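Local atomic coordinates of lytic polysaccharide monooxygenase (Neurospora crassa, PDB entry 4QI8), a protein that probably cleaves cellulose by copper-dependent oxidation of its beta-1,4-glycosidic bonds, using electrons from an outside donor and oxygen or hydrogen peroxide. Residues Tyr2-Val7 with Pro68-Pro73; Gly74-Tyr79 with Tyr103-Thr108; Arg139-Gly144 with Ala154-Ser159. All coordinates share one frame; numbering follows the deposited sequence.

Contact 1. Residues Tyr2-Val7 with Pro68-Pro73; sequences YTFPKV and PSVYHP. With CU (copper (II) ion), chain C.
Tyr2 OH comes in at the edge of the His72 ring, near its plane, and lies 3.3 Å from His72 CB. His72 NE2, next to CD2 in the ring, binds the copper ion at 2.0 Å. Tyr71 stands next to the same metal. Tyr71 OH is 2.6 Å from water 1, a copper-bound water, and is also hydrogen-bonded to His1 N. Water 2 is bound to the copper as well. His1 and His72 form the histidine brace of the AA9 monooxygenases, and Tyr157 is the third residue of the metal site.

Tyr2 belongs to the shell behind these ligands. Its ring turns an edge to the face of Tyr71 in an offset edge-to-face pair. The planes stand 74° apart, and Tyr2 CD1 is 3.7 Å from Tyr71 CE2. Val70 CA lies over one face of the Tyr2 ring, 4.0 Å from its centroid, as a CH-pi contact. The two methyls of Val70 divide the work. Val70 CG1 is anti to the backbone N (chi1 172°) and reaches Tyr2 CZ at 3.9 Å. Val70 CG2 turns instead to Phe4 CZ, also at 3.9 Å. Tyr2 CB rests against CD of Pro68, a proline preceded by a cis peptide bond, at 3.8 Å. The phenol oxygen of Tyr2 is hydrogen-bonded to His142 ND1 on strand 134-144.

Contact 2. Residues Gly74-Tyr79 with Tyr103-Thr108; sequences GPMQFY and YHEQPT
Tyr103 lays its ring along the backbone of Met76 and against the ring of Phe78. Tyr103 CE1 comes within 3.4 Å of Met76 O. Tyr103 CD1 lies at the edge of the Phe78 ring, near the plane of that ring, 3.8 Å from Phe78 CD2. With CG anti to the backbone N (chi1 172°), the Tyr103 ring comes over beside the Met76 carbonyl. The Met76 and Phe78 side chains lie on this same face and reach Phe123 of strand 122-126. Here Met76 and Phe78 pack into the interior of the beta-sandwich, while Tyr103 stays partly exposed.

On the opposite face Gln77 pairs with His104. Gln77 OE1 lies 3.5 Å from His104 CB. The Gln77 amide is tied further out, with OE1 bonded to Asn206 ND2.

The two strands run antiparallel. Phe78 N gives a hydrogen bond to Tyr103 O at 3.0 Å. The return bond from Tyr103 N to Phe78 O is long, 3.4 Å, and weak. At the next hydrogen-bonding position Glu105 N still gives to Met76 O at 3.0 Å, but the strand pairing ends there. Met76 N is met by the side chain of Glu105 and not by its carbonyl. The extended chain of Glu105 (chi1 -179°) brings OE1 to 2.9 Å from Met76 N, and the bond is almost straight at 177°. The hydrogen approaches OE1 on the anti side, tilted out of the carboxylate plane. Glu105 O is bonded to Asn206 ND2 instead.

Glu105 OE2 also accepts from Ser117 N. Each oxygen of this buried carboxylate thus takes at least one backbone N-H, which would probably help to stabilise its negative charge.

Contact 3. Residues Arg139-Gly144 with Ala154-Ser159; sequences RAEHIG and AQFYIS
Arg139 NH2, which lies 3.7 Å from Ile158 CD1, is held by two acceptors. One is Ile40 O. The other is Glu141 OE2 at 2.8 Å, a salt bridge in which the nitrogen sits above the carboxylate plane. The extended Arg139 chain (chi1 175°) carries the guanidinium across to this point. A leucine here would probably leave Glu141 OE2 without its charged mate and Ile40 O without this donor.

Glu141 runs side by side with Phe156. Its OE2 lies at the ring edge, near the ring plane, 3.4 Å from Phe156 CD2. Ile143 CG2 covers one face of the same ring, 4.1 Å from its centroid.

These strands form an antiparallel beta hairpin. His142 N to Tyr157 O and Tyr157 N to His142 O are both 2.9 Å, and Ala140-Ser159 and Gly144-Gln155 are paired likewise. The other face carries Tyr157 of the copper site, whose OH gives a hydrogen bond of 2.7 Å to Gln155 OE1 from above the amide plane. Gln155 is probably part of the oxygen site.

Glu141 OE1 is bonded to Tyr185 OH and Gln77 NE2. With Arg139 on the other oxygen, the charge of this buried carboxylate is likely to be well stabilised.

How the contacts relate
Contact 1 is partly buried and holds part of the copper site, while contacts 2 and 3 lie deeper in the sandwich. Contacts 2 and 3 share one sheet, in which strands 76-82 and 134-144 are neighbours. Tyr79 O takes a probable hydrogen bond from Arg139 N between them. Contact 1 joins a strand of the other sheet to the loop that runs on into contact 2. Phe4 packs on Met76, and Phe4 O is probably bonded to Ser159 OG. Contact 1 works by aromatic packing and metal binding, contacts 2 and 3 by backbone pairing and buried carboxylates. His72 of contact 1 and Tyr157 of contact 3 meet at the copper.

Contact 1. Residues Tyr2-Val7 with Pro68-Pro73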
loop_
_atom_site.group_PDB
_atom_site.type_symbol
_atom_site.label_atom_id
_atom_site.label_comp_id
_atom_site.label_asym_id
_atom_site.label_seq_id
_atom_site.Cartn_x
_atom_site.Cartn_y
_atom_site.Cartn_z
ATOM N N TYR A 2 -1.682 -4.205 13.229
ATOM C CA TYR A 2 -1.664 -2.746 13.156
ATOM C C TYR A 2 -2.575 -2.318 12.012
ATOM O O TYR A 2 -2.789 -3.063 11.046
ATOM C CB TYR A 2 -0.234 -2.164 12.975
ATOM C CG TYR A 2 0.711 -3.112 12.287
ATOM C CD1 TYR A 2 1.464 -4.022 13.023
ATOM C CD2 TYR A 2 0.818 -3.145 10.898
ATOM C CE1 TYR A 2 2.290 -4.932 12.402
ATOM C CE2 TYR A 2 1.664 -4.050 10.266
ATOM C CZ TYR A 2 2.394 -4.942 11.031
ATOM O OH TYR A 2 3.222 -5.858 10.414
ATOM N N THR A 3 -3.121 -1.124 12.162
ATOM C CA THR A 3 -3.836 -0.454 11.100
ATOM C C THR A 3 -2.930 0.604 10.465
ATOM O O THR A 3 -1.868 0.934 10.982
ATOM C CB THR A 3 -5.076 0.246 11.649
ATOM O OG1 THR A 3 -4.639 1.245 12.563
ATOM C CG2 THR A 3 -6.038 -0.734 12.343
ATOM N N PHE A 4 -3.392 1.136 9.339
ATOM C CA PHE A 4 -2.791 2.298 8.688
ATOM C C PHE A 4 -3.868 3.381 8.575
ATOM O O PHE A 4 -4.504 3.542 7.535
ATOM C CB PHE A 4 -2.189 1.914 7.333
ATOM C CG PHE A 4 -0.960 1.074 7.460
ATOM C CD1 PHE A 4 0.261 1.667 7.709
ATOM C CD2 PHE A 4 -1.012 -0.306 7.337
ATOM C CE1 PHE A 4 1.401 0.908 7.861
ATOM C CE2 PHE A 4 0.141 -1.066 7.496
ATOM C CZ PHE A 4 1.343 -0.454 7.745
ATOM N N PRO A 5 -4.120 4.105 9.679
ATOM C CA PRO A 5 -5.353 4.899 9.749
ATOM C C PRO A 5 -5.243 6.365 9.327
ATOM O O PRO A 5 -6.261 7.048 9.273
ATOM C CB PRO A 5 -5.700 4.817 11.233
ATOM C CG PRO A 5 -4.339 4.827 11.897
ATOM C CD PRO A 5 -3.459 3.998 10.994
ATOM N N LYS A 6 -4.036 6.843 9.045
ATOM C CA LYS A 6 -3.787 8.265 8.842
ATOM C C LYS A 6 -2.829 8.511 7.713
ATOM O O LYS A 6 -1.891 7.753 7.520
ATOM C CB LYS A 6 -3.091 8.873 10.067
ATOM C CG LYS A 6 -3.896 8.962 11.320
ATOM C CD LYS A 6 -3.109 9.797 12.318
ATOM C CE LYS A 6 -3.616 9.723 13.758
ATOM N NZ LYS A 6 -4.853 10.499 14.061
ATOM N N VAL A 7 -3.050 9.620 7.009
ATOM C CA VAL A 7 -2.044 10.179 6.132
ATOM C C VAL A 7 -2.012 11.683 6.361
ATOM O O VAL A 7 -3.029 12.287 6.706
ATOM C CB VAL A 7 -2.318 9.820 4.658
ATOM C CG1 VAL A 7 -3.614 10.438 4.180
ATOM C CG2 VAL A 7 -1.165 10.246 3.777
ATOM N N PRO A 68 -0.518 0.229 16.078
ATOM C CA PRO A 68 0.684 0.820 16.684
ATOM C C PRO A 68 1.813 0.630 15.663
ATOM O O PRO A 68 1.542 0.503 14.474
ATOM C CB PRO A 68 0.866 -0.060 17.946
ATOM C CG PRO A 68 0.442 -1.414 17.461
ATOM C CD PRO A 68 -0.780 -1.130 16.587
ATOM N N SER A 69 3.069 0.725 16.084
ATOM C CA SER A 69 4.175 0.624 15.148
ATOM C C SER A 69 4.219 -0.754 14.492
ATOM O O SER A 69 3.845 -1.728 15.105
ATOM C CB SER A 69 5.492 0.854 15.881
ATOM O OG SER A 69 5.473 2.150 16.507
ATOM N N VAL A 70 4.669 -0.785 13.253
ATOM C CA VAL A 70 4.857 -2.036 12.526
ATOM C C VAL A 70 5.886 -2.897 13.255
ATOM O O VAL A 70 6.964 -2.415 13.609
ATOM C CB VAL A 70 5.345 -1.746 11.096
ATOM C CG1 VAL A 70 5.748 -3.031 10.380
ATOM C CG2 VAL A 70 4.274 -1.000 10.316
ATOM N N TYR A 71 5.571 -4.172 13.464
ATOM C CA TYR A 71 6.492 -5.047 14.183
ATOM C C TYR A 71 6.619 -6.450 13.622
ATOM O O TYR A 71 7.423 -7.219 14.117
ATOM C CB TYR A 71 6.142 -5.111 15.669
ATOM C CG TYR A 71 4.798 -5.702 15.983
ATOM C CD1 TYR A 71 4.637 -7.069 16.200
ATOM C CD2 TYR A 71 3.680 -4.895 16.053
ATOM C CE1 TYR A 71 3.398 -7.600 16.502
ATOM C CE2 TYR A 71 2.445 -5.412 16.348
ATOM C CZ TYR A 71 2.302 -6.764 16.568
ATOM O OH TYR A 71 1.049 -7.258 16.878
ATOM N N HIS A 72 5.850 -6.802 12.602
ATOM C CA HIS A 72 6.096 -8.074 11.925
ATOM C C HIS A 72 7.148 -7.838 10.845
ATOM O O HIS A 72 7.224 -6.739 10.282
ATOM C CB HIS A 72 4.832 -8.650 11.293
ATOM C CG HIS A 72 3.736 -8.955 12.266
ATOM N ND1 HIS A 72 3.906 -9.813 13.332
ATOM C CD2 HIS A 72 2.440 -8.565 12.301
ATOM C CE1 HIS A 72 2.759 -9.921 13.984
ATOM N NE2 HIS A 72 1.855 -9.172 13.385
ATOM N N PRO A 73 7.946 -8.868 10.523
ATOM C CA PRO A 73 8.961 -8.720 9.475
ATOM C C PRO A 73 8.344 -8.800 8.085
ATOM O O PRO A 73 7.518 -9.669 7.812
ATOM C CB PRO A 73 9.872 -9.917 9.717
ATOM C CG PRO A 73 8.958 -10.959 10.294
ATOM C CD PRO A 73 8.003 -10.193 11.166
HETATM CU CU CU C . -0.080 -9.142 13.917
HETATM O O HOH W 1 0.491 -9.732 16.287
HETATM O O HOH W 2 -0.132 -11.156 13.543
#

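Contact 2. Residues Gly74-Tyr79 with Tyr103-Thr108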
loop_
_atom_site.group_PDB
_atom_site.type_symbol
_atom_site.label_atom_id
_atom_site.label_comp_id
_atom_site.label_asym_id
_atom_site.label_seq_id
_atom_site.Cartn_x
_atom_site.Cartn_y
_atom_site.Cartn_z
ATOM N N GLY A 74 8.767 -7.908 7.205
ATOM C CA GLY A 74 8.349 -7.933 5.828
ATOM C C GLY A 74 8.275 -6.540 5.246
ATOM O O GLY A 74 8.573 -5.552 5.929
ATOM N N PRO A 75 7.884 -6.452 3.972
ATOM C CA PRO A 75 7.959 -5.180 3.250
ATOM C C PRO A 75 6.720 -4.294 3.341
ATOM O O PRO A 75 5.587 -4.772 3.273
ATOM C CB PRO A 75 8.113 -5.630 1.799
ATOM C CG PRO A 75 7.325 -6.894 1.755
ATOM C CD PRO A 75 7.637 -7.579 3.053
ATOM N N MET A 76 6.966 -2.994 3.466
ATOM C CA MET A 76 5.981 -1.997 3.062
ATOM C C MET A 76 5.980 -1.844 1.548
ATOM O O MET A 76 7.044 -1.851 0.909
ATOM C CB MET A 76 6.302 -0.626 3.650
ATOM C CG MET A 76 6.173 -0.529 5.142
ATOM S SD MET A 76 4.494 -0.809 5.764
ATOM C CE MET A 76 3.586 0.444 4.916
ATOM N N GLN A 77 4.796 -1.645 0.976
ATOM C CA GLN A 77 4.661 -1.297 -0.441
ATOM C C GLN A 77 3.540 -0.271 -0.576
ATOM O O GLN A 77 2.566 -0.306 0.180
ATOM C CB GLN A 77 4.386 -2.533 -1.309
ATOM C CG GLN A 77 5.252 -3.722 -0.937
ATOM C CD GLN A 77 5.330 -4.826 -1.978
ATOM O OE1 GLN A 77 6.377 -5.452 -2.130
ATOM N NE2 GLN A 77 4.235 -5.087 -2.677
ATOM N N PHE A 78 3.684 0.636 -1.540
ATOM C CA PHE A 78 2.676 1.659 -1.810
ATOM C C PHE A 78 2.341 1.706 -3.293
ATOM O O PHE A 78 3.228 1.607 -4.147
ATOM C CB PHE A 78 3.158 3.052 -1.362
ATOM C CG PHE A 78 3.331 3.196 0.127
ATOM C CD1 PHE A 78 2.241 3.482 0.941
ATOM C CD2 PHE A 78 4.579 3.043 0.715
ATOM C CE1 PHE A 78 2.400 3.616 2.299
ATOM C CE2 PHE A 78 4.729 3.159 2.084
ATOM C CZ PHE A 78 3.640 3.443 2.872
ATOM N N TYR A 79 1.056 1.892 -3.587
ATOM C CA TYR A 79 0.555 1.990 -4.945
ATOM C C TYR A 79 -0.356 3.205 -5.067
ATOM O O TYR A 79 -1.040 3.585 -4.109
ATOM C CB TYR A 79 -0.278 0.775 -5.324
ATOM C CG TYR A 79 0.413 -0.567 -5.421
ATOM C CD1 TYR A 79 0.824 -1.259 -4.291
ATOM C CD2 TYR A 79 0.608 -1.174 -6.666
ATOM C CE1 TYR A 79 1.419 -2.522 -4.400
ATOM C CE2 TYR A 79 1.176 -2.430 -6.775
ATOM C CZ TYR A 79 1.584 -3.094 -5.653
ATOM O OH TYR A 79 2.132 -4.344 -5.791
ATOM N N TYR A 103 6.533 2.398 -4.520
ATOM C CA TYR A 103 7.559 2.049 -3.553
ATOM C C TYR A 103 7.405 0.590 -3.168
ATOM O O TYR A 103 6.286 0.122 -2.952
ATOM C CB TYR A 103 7.436 2.912 -2.283
ATOM C CG TYR A 103 8.357 2.458 -1.165
ATOM C CD1 TYR A 103 7.940 1.530 -0.222
ATOM C CD2 TYR A 103 9.653 2.949 -1.062
ATOM C CE1 TYR A 103 8.787 1.099 0.778
ATOM C CE2 TYR A 103 10.512 2.524 -0.057
ATOM C CZ TYR A 103 10.073 1.605 0.863
ATOM O OH TYR A 103 10.920 1.176 1.865
ATOM N N HIS A 104 8.524 -0.111 -3.034
ATOM C CA HIS A 104 8.538 -1.347 -2.273
ATOM C C HIS A 104 9.836 -1.486 -1.501
ATOM O O HIS A 104 10.886 -0.989 -1.910
ATOM C CB HIS A 104 8.187 -2.588 -3.116
ATOM C CG HIS A 104 9.157 -2.955 -4.201
ATOM N ND1 HIS A 104 8.770 -3.789 -5.219
ATOM C CD2 HIS A 104 10.468 -2.678 -4.416
ATOM C CE1 HIS A 104 9.790 -4.002 -6.028
ATOM N NE2 HIS A 104 10.834 -3.334 -5.569
ATOM N N GLU A 105 9.733 -2.163 -0.368
ATOM C CA GLU A 105 10.846 -2.308 0.557
ATOM C C GLU A 105 11.655 -3.565 0.275
ATOM O O GLU A 105 11.099 -4.651 0.140
ATOM C CB GLU A 105 10.283 -2.383 1.975
ATOM C CG GLU A 105 11.330 -2.508 3.061
ATOM C CD GLU A 105 10.730 -2.537 4.460
ATOM O OE1 GLU A 105 9.525 -2.215 4.618
ATOM O OE2 GLU A 105 11.480 -2.880 5.405
ATOM N N GLN A 106 12.973 -3.411 0.205
ATOM C CA GLN A 106 13.895 -4.538 0.206
ATOM C C GLN A 106 14.505 -4.697 1.589
ATOM O O GLN A 106 14.882 -3.709 2.210
ATOM C CB GLN A 106 15.013 -4.313 -0.809
ATOM C CG GLN A 106 14.630 -4.697 -2.219
ATOM C CD GLN A 106 14.717 -6.194 -2.439
ATOM O OE1 GLN A 106 15.810 -6.766 -2.429
ATOM N NE2 GLN A 106 13.573 -6.838 -2.647
ATOM N N PRO A 107 14.639 -5.939 2.069
ATOM C CA PRO A 107 15.331 -6.161 3.336
ATOM C C PRO A 107 16.831 -6.023 3.177
ATOM O O PRO A 107 17.345 -6.037 2.058
ATOM C CB PRO A 107 14.997 -7.617 3.651
ATOM C CG PRO A 107 14.891 -8.264 2.299
ATOM C CD PRO A 107 14.301 -7.207 1.398
ATOM N N THR A 108 17.511 -5.888 4.302
ATOM C CA THR A 108 18.941 -6.062 4.359
ATOM C C THR A 108 19.220 -7.549 4.551
ATOM O O THR A 108 18.564 -8.221 5.355
ATOM C CB THR A 108 19.518 -5.239 5.514
ATOM O OG1 THR A 108 19.257 -3.850 5.290
ATOM C CG2 THR A 108 21.008 -5.476 5.674
#

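Contact 3. Residues Arg139-Gly144 with Ala154-Ser159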
loop_
_atom_site.group_PDB
_atom_site.type_symbol
_atom_site.label_atom_id
_atom_site.label_comp_id
_atom_site.label_asym_id
_atom_site.label_seq_id
_atom_site.Cartn_x
_atom_site.Cartn_y
_atom_site.Cartn_z
ATOM N N ARG A 139 -2.745 3.313 -1.894
ATOM C CA ARG A 139 -2.860 2.063 -1.159
ATOM C C ARG A 139 -1.567 1.798 -0.400
ATOM O O ARG A 139 -0.487 1.772 -0.990
ATOM C CB ARG A 139 -3.157 0.911 -2.128
ATOM C CG ARG A 139 -3.191 -0.473 -1.512
ATOM C CD ARG A 139 -3.515 -1.507 -2.578
ATOM N NE ARG A 139 -3.544 -2.869 -2.048
ATOM C CZ ARG A 139 -2.471 -3.622 -1.861
ATOM N NH1 ARG A 139 -1.270 -3.163 -2.200
ATOM N NH2 ARG A 139 -2.595 -4.838 -1.350
ATOM N N ALA A 140 -1.706 1.581 0.908
ATOM C CA ALA A 140 -0.619 1.185 1.796
ATOM C C ALA A 140 -0.769 -0.286 2.109
ATOM O O ALA A 140 -1.870 -0.735 2.420
ATOM C CB ALA A 140 -0.701 1.970 3.090
ATOM N N GLU A 141 0.336 -1.024 2.068
ATOM C CA GLU A 141 0.338 -2.372 2.597
ATOM C C GLU A 141 1.641 -2.684 3.298
ATOM O O GLU A 141 2.719 -2.271 2.867
ATOM C CB GLU A 141 0.053 -3.437 1.535
ATOM C CG GLU A 141 1.229 -3.793 0.644
ATOM C CD GLU A 141 0.869 -4.739 -0.492
ATOM O OE1 GLU A 141 1.477 -4.574 -1.573
ATOM O OE2 GLU A 141 -0.043 -5.590 -0.340
ATOM N N HIS A 142 1.508 -3.424 4.388
ATOM C CA HIS A 142 2.619 -4.121 4.978
ATOM C C HIS A 142 2.343 -5.611 4.839
ATOM O O HIS A 142 1.227 -6.064 5.117
ATOM C CB HIS A 142 2.800 -3.793 6.455
ATOM C CG HIS A 142 4.071 -4.353 6.976
ATOM N ND1 HIS A 142 4.125 -5.353 7.926
ATOM C CD2 HIS A 142 5.344 -4.123 6.581
ATOM C CE1 HIS A 142 5.388 -5.690 8.106
ATOM N NE2 HIS A 142 6.143 -4.968 7.298
ATOM N N ILE A 143 3.359 -6.371 4.437
ATOM C CA ILE A 143 3.209 -7.814 4.280
ATOM C C ILE A 143 4.037 -8.508 5.350
ATOM O O ILE A 143 5.263 -8.544 5.270
ATOM C CB ILE A 143 3.634 -8.303 2.873
ATOM C CG1 ILE A 143 3.056 -7.393 1.780
ATOM C CG2 ILE A 143 3.164 -9.723 2.689
ATOM C CD1 ILE A 143 3.480 -7.765 0.354
ATOM N N GLY A 144 3.371 -9.040 6.373
ATOM C CA GLY A 144 4.048 -9.750 7.443
ATOM C C GLY A 144 4.347 -11.171 7.022
ATOM O O GLY A 144 3.429 -11.938 6.714
ATOM N N ALA A 154 0.817 -15.476 4.719
ATOM C CA ALA A 154 1.279 -14.091 4.691
ATOM C C ALA A 154 0.167 -13.189 5.214
ATOM O O ALA A 154 -1.003 -13.397 4.921
ATOM C CB ALA A 154 1.677 -13.703 3.278
ATOM N N GLN A 155 0.551 -12.167 5.966
ATOM C CA GLN A 155 -0.404 -11.288 6.642
ATOM C C GLN A 155 -0.345 -9.890 6.037
ATOM O O GLN A 155 0.627 -9.158 6.230
ATOM C CB GLN A 155 -0.079 -11.219 8.140
ATOM C CG GLN A 155 -0.182 -12.574 8.811
ATOM C CD GLN A 155 0.126 -12.558 10.293
ATOM O OE1 GLN A 155 0.477 -11.521 10.879
ATOM N NE2 GLN A 155 0.016 -13.728 10.910
ATOM N N PHE A 156 -1.391 -9.510 5.312
ATOM C CA PHE A 156 -1.438 -8.199 4.664
ATOM C C PHE A 156 -2.211 -7.197 5.527
ATOM O O PHE A 156 -3.376 -7.424 5.875
ATOM C CB PHE A 156 -2.105 -8.289 3.284
ATOM C CG PHE A 156 -1.365 -9.140 2.284
ATOM C CD1 PHE A 156 -1.491 -10.521 2.281
ATOM C CD2 PHE A 156 -0.583 -8.543 1.312
ATOM C CE1 PHE A 156 -0.825 -11.285 1.340
ATOM C CE2 PHE A 156 0.074 -9.306 0.368
ATOM C CZ PHE A 156 -0.048 -10.679 0.389
ATOM N N TYR A 157 -1.556 -6.087 5.853
ATOM C CA TYR A 157 -2.148 -5.002 6.640
ATOM C C TYR A 157 -2.267 -3.810 5.688
ATOM O O TYR A 157 -1.263 -3.305 5.208
ATOM C CB TYR A 157 -1.259 -4.679 7.852
ATOM C CG TYR A 157 -1.084 -5.863 8.776
ATOM C CD1 TYR A 157 -2.001 -6.100 9.806
ATOM C CD2 TYR A 157 -0.019 -6.752 8.630
ATOM C CE1 TYR A 157 -1.863 -7.182 10.651
ATOM C CE2 TYR A 157 0.126 -7.835 9.482
ATOM C CZ TYR A 157 -0.800 -8.045 10.488
ATOM O OH TYR A 157 -0.700 -9.112 11.352
ATOM N N ILE A 158 -3.499 -3.402 5.385
ATOM C CA ILE A 158 -3.809 -2.558 4.228
ATOM C C ILE A 158 -4.727 -1.401 4.597
ATOM O O ILE A 158 -5.630 -1.570 5.425
ATOM C CB ILE A 158 -4.506 -3.412 3.136
ATOM C CG1 ILE A 158 -3.541 -4.462 2.582
ATOM C CG2 ILE A 158 -5.070 -2.550 2.004
ATOM C CD1 ILE A 158 -4.252 -5.631 1.902
ATOM N N SER A 159 -4.539 -0.256 3.940
ATOM C CA SER A 159 -5.610 0.733 3.835
ATOM C C SER A 159 -5.390 1.557 2.577
ATOM O O SER A 159 -4.353 1.451 1.924
ATOM C CB SER A 159 -5.665 1.650 5.066
ATOM O OG SER A 159 -4.557 2.528 5.050
#